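Geranylgeranyl pyrophosphate synthase (Corynebacterium glutamicum, PDB 3LK5) probably catalyses prenyl transfer, a magnesium-dependent chain-building step of isoprenoid biosynthesis, as other members of the FPP/GGPP synthase family do. Local coordinates at residues Q31-Q36 against L97-A102. Residues are numbered along the deposited sequence; the frame is centred on the assembly and turned at random.
Sequences QFLDAQ and LEFIQA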
ATOM      1  N   GLN A  31      -3.149  20.661  -3.326  1.00 23.35           N
ATOM      2  CA  GLN A  31      -2.305  21.173  -2.264  1.00 23.79           C
ATOM      3  C   GLN A  31      -1.373  20.098  -1.689  1.00 23.16           C
ATOM      4  O   GLN A  31      -0.180  20.350  -1.418  1.00 21.55           O
ATOM      5  CB  GLN A  31      -3.151  21.794  -1.152  1.00 26.34           C
ATOM      6  CG  GLN A  31      -3.981  22.929  -1.720  1.00 52.65           C
ATOM      7  CD  GLN A  31      -4.372  23.968  -0.699  1.00 31.97           C
ATOM      8  OE1 GLN A  31      -5.184  24.852  -1.003  1.00 53.78           O
ATOM      9  NE2 GLN A  31      -3.821  23.880   0.518  1.00 53.45           N
ATOM     10  N   PHE A  32      -1.921  18.899  -1.538  1.00 23.06           N
ATOM     11  CA  PHE A  32      -1.129  17.810  -0.953  1.00 23.11           C
ATOM     12  C   PHE A  32       0.016  17.421  -1.898  1.00 22.76           C
ATOM     13  O   PHE A  32       1.177  17.261  -1.469  1.00 22.76           O
ATOM     14  CB  PHE A  32      -2.050  16.600  -0.661  1.00 22.80           C
ATOM     15  CG  PHE A  32      -1.295  15.410  -0.086  1.00 22.64           C
ATOM     16  CD1 PHE A  32      -0.709  14.466  -0.925  1.00 23.21           C
ATOM     17  CD2 PHE A  32      -1.159  15.273   1.294  1.00 23.61           C
ATOM     18  CE1 PHE A  32       0.035  13.367  -0.387  1.00 23.05           C
ATOM     19  CE2 PHE A  32      -0.434  14.174   1.865  1.00 23.97           C
ATOM     20  CZ  PHE A  32       0.154  13.218   1.023  1.00 23.97           C
ATOM     21  N   LEU A  33      -0.320  17.221  -3.174  1.00 23.45           N
ATOM     22  CA  LEU A  33       0.653  16.849  -4.197  1.00 25.21           C
ATOM     23  C   LEU A  33       1.753  17.894  -4.375  1.00 25.59           C
ATOM     24  O   LEU A  33       2.957  17.547  -4.463  1.00 25.31           O
ATOM     25  CB  LEU A  33      -0.027  16.511  -5.521  1.00 24.96           C
ATOM     26  CG  LEU A  33      -0.806  15.179  -5.413  1.00 26.45           C
ATOM     27  CD1 LEU A  33      -1.852  15.057  -6.574  1.00 24.85           C
ATOM     28  CD2 LEU A  33       0.153  13.991  -5.457  1.00 24.98           C
ATOM     29  N   ASP A  34       1.362  19.161  -4.396  1.00 25.13           N
ATOM     30  CA  ASP A  34       2.349  20.248  -4.421  1.00 25.89           C
ATOM     31  C   ASP A  34       3.344  20.125  -3.277  1.00 25.99           C
ATOM     32  O   ASP A  34       4.546  20.342  -3.471  1.00 24.92           O
ATOM     33  CB  ASP A  34       1.690  21.623  -4.301  1.00 26.91           C
ATOM     34  CG  ASP A  34       0.932  22.043  -5.560  1.00 28.74           C
ATOM     35  OD1 ASP A  34       1.062  21.414  -6.641  1.00 26.98           O
ATOM     36  OD2 ASP A  34       0.201  23.057  -5.454  1.00 28.04           O
ATOM     37  N   ALA A  35       2.850  19.798  -2.091  1.00 25.21           N
ATOM     38  CA  ALA A  35       3.689  19.769  -0.918  1.00 26.02           C
ATOM     39  C   ALA A  35       4.735  18.642  -0.922  1.00 28.38           C
ATOM     40  O   ALA A  35       5.719  18.726  -0.161  1.00 30.15           O
ATOM     41  CB  ALA A  35       2.853  19.703   0.348  1.00 26.21           C
ATOM     42  N   GLN A  36       4.525  17.609  -1.735  1.00 26.30           N
ATOM     43  CA  GLN A  36       5.468  16.475  -1.826  1.00 26.41           C
ATOM     44  C   GLN A  36       6.598  16.721  -2.825  1.00 26.70           C
ATOM     45  O   GLN A  36       7.540  15.943  -2.873  1.00 26.47           O
ATOM     46  CB  GLN A  36       4.751  15.185  -2.272  1.00 28.04           C
ATOM     47  CG  GLN A  36       3.365  14.849  -1.577  1.00 32.45           C
ATOM     48  CD  GLN A  36       3.383  14.931  -0.050  1.00 33.22           C
ATOM     49  OE1 GLN A  36       4.182  14.253   0.595  1.00 35.20           O
ATOM     50  NE2 GLN A  36       2.517  15.816   0.540  1.00 34.84           N
ATOM     51  N   LEU A  97      -9.339   9.689   0.627  1.00 19.95           N
ATOM     52  CA  LEU A  97      -9.937   8.526  -0.029  1.00 21.79           C
ATOM     53  C   LEU A  97      -9.623   8.406  -1.511  1.00 22.96           C
ATOM     54  O   LEU A  97      -9.575   7.293  -2.040  1.00 22.17           O
ATOM     55  CB  LEU A  97     -11.466   8.527   0.145  1.00 22.15           C
ATOM     56  CG  LEU A  97     -11.900   8.470   1.613  1.00 22.61           C
ATOM     57  CD1 LEU A  97     -13.421   8.495   1.685  1.00 22.83           C
ATOM     58  CD2 LEU A  97     -11.394   7.183   2.297  1.00 23.78           C
ATOM     59  N   GLU A  98      -9.401   9.538  -2.192  1.00 23.19           N
ATOM     60  CA  GLU A  98      -8.997   9.476  -3.604  1.00 23.66           C
ATOM     61  C   GLU A  98      -7.646   8.782  -3.810  1.00 23.98           C
ATOM     62  O   GLU A  98      -7.407   8.180  -4.866  1.00 23.15           O
ATOM     63  CB  GLU A  98      -8.912  10.880  -4.204  1.00 24.25           C
ATOM     64  CG  GLU A  98     -10.294  11.503  -4.344  1.00 25.09           C
ATOM     65  CD  GLU A  98     -11.224  10.600  -5.214  1.00 25.41           C
ATOM     66  OE1 GLU A  98     -10.893  10.302  -6.390  1.00 27.80           O
ATOM     67  OE2 GLU A  98     -12.234  10.124  -4.706  1.00 26.88           O
ATOM     68  N   PHE A  99      -6.752   8.894  -2.830  1.00 22.92           N
ATOM     69  CA  PHE A  99      -5.476   8.159  -2.967  1.00 23.22           C
ATOM     70  C   PHE A  99      -5.641   6.650  -2.810  1.00 23.01           C
ATOM     71  O   PHE A  99      -4.949   5.870  -3.472  1.00 24.08           O
ATOM     72  CB  PHE A  99      -4.433   8.711  -2.001  1.00 22.71           C
ATOM     73  CG  PHE A  99      -3.758   9.942  -2.482  1.00 25.19           C
ATOM     74  CD1 PHE A  99      -2.992   9.923  -3.646  1.00 24.03           C
ATOM     75  CD2 PHE A  99      -3.831  11.110  -1.743  1.00 23.60           C
ATOM     76  CE1 PHE A  99      -2.311  11.060  -4.079  1.00 26.17           C
ATOM     77  CE2 PHE A  99      -3.158  12.253  -2.164  1.00 24.55           C
ATOM     78  CZ  PHE A  99      -2.399  12.214  -3.354  1.00 24.43           C
ATOM     79  N   ILE A 100      -6.548   6.231  -1.933  1.00 22.62           N
ATOM     80  CA  ILE A 100      -6.862   4.804  -1.822  1.00 22.88           C
ATOM     81  C   ILE A 100      -7.399   4.360  -3.163  1.00 23.62           C
ATOM     82  O   ILE A 100      -6.976   3.327  -3.698  1.00 23.80           O
ATOM     83  CB  ILE A 100      -7.892   4.510  -0.730  1.00 24.35           C
ATOM     84  CG1 ILE A 100      -7.332   4.983   0.615  1.00 24.23           C
ATOM     85  CG2 ILE A 100      -8.180   2.962  -0.667  1.00 24.38           C
ATOM     86  CD1 ILE A 100      -8.253   4.658   1.798  1.00 28.61           C
ATOM     87  N   GLN A 101      -8.326   5.146  -3.711  1.00 24.77           N
ATOM     88  CA  GLN A 101      -8.928   4.750  -4.993  1.00 25.45           C
ATOM     89  C   GLN A 101      -7.911   4.746  -6.129  1.00 24.93           C
ATOM     90  O   GLN A 101      -8.008   3.906  -7.045  1.00 26.65           O
ATOM     91  CB  GLN A 101     -10.109   5.685  -5.316  1.00 26.70           C
ATOM     92  CG  GLN A 101     -10.738   5.488  -6.707  1.00 29.49           C
ATOM     93  CD  GLN A 101     -11.530   4.202  -6.872  1.00 29.26           C
ATOM     94  OE1 GLN A 101     -11.473   3.255  -6.055  1.00 28.91           O
ATOM     95  NE2 GLN A 101     -12.287   4.153  -7.968  1.00 30.43           N
ATOM     96  N   ALA A 102      -6.983   5.707  -6.116  1.00 24.02           N
ATOM     97  CA  ALA A 102      -5.944   5.723  -7.139  1.00 25.68           C
ATOM     98  C   ALA A 102      -5.155   4.415  -7.081  1.00 25.97           C
ATOM     99  O   ALA A 102      -4.892   3.800  -8.128  1.00 25.49           O
ATOM    100  CB  ALA A 102      -5.025   6.901  -6.989  1.00 26.65           C
TER
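In the all-helical fold of this prenyl synthase, helix 21-43 touches helix 87-111 through Phe99, whose ring reaches out to Phe32 and Leu33; even the nearest CA atoms, those of Leu33 and Phe99, are 10.7 Å apart. The two phenyl rings meet obliquely, their planes at 59° and their centroids 5.3 Å apart, with Phe32 CD1 lying 3.5 Å from Phe99 CE2. Leu33 and Phe99 approach each other from opposite directions and meet at the edge of the Phe99 ring, Leu33 CD2 3.8 Å from Phe99 CZ and Leu33 CG in the ring plane. Phe32 points at the other helix from its CB, and a chi1 of 178° sets its ring beside Phe99. One face of the Phe32 ring is covered by the amide of Gln36, NE2 standing 3.4 Å above the centre while donating a 2.8 Å hydrogen bond to Phe32 O, and Trp158 adds an edge-to-face partner. Helix 144-164 touches all three side chains and helix 45-59 touches Leu33 and Phe99. The contact is thus wholly apolar, small (114 Å² over both sides) and largely buried, away from the magnesium-binding aspartates and held by dispersion and shape, while the Gln36 amide, bonded to the backbone, lies over the Phe32 ring.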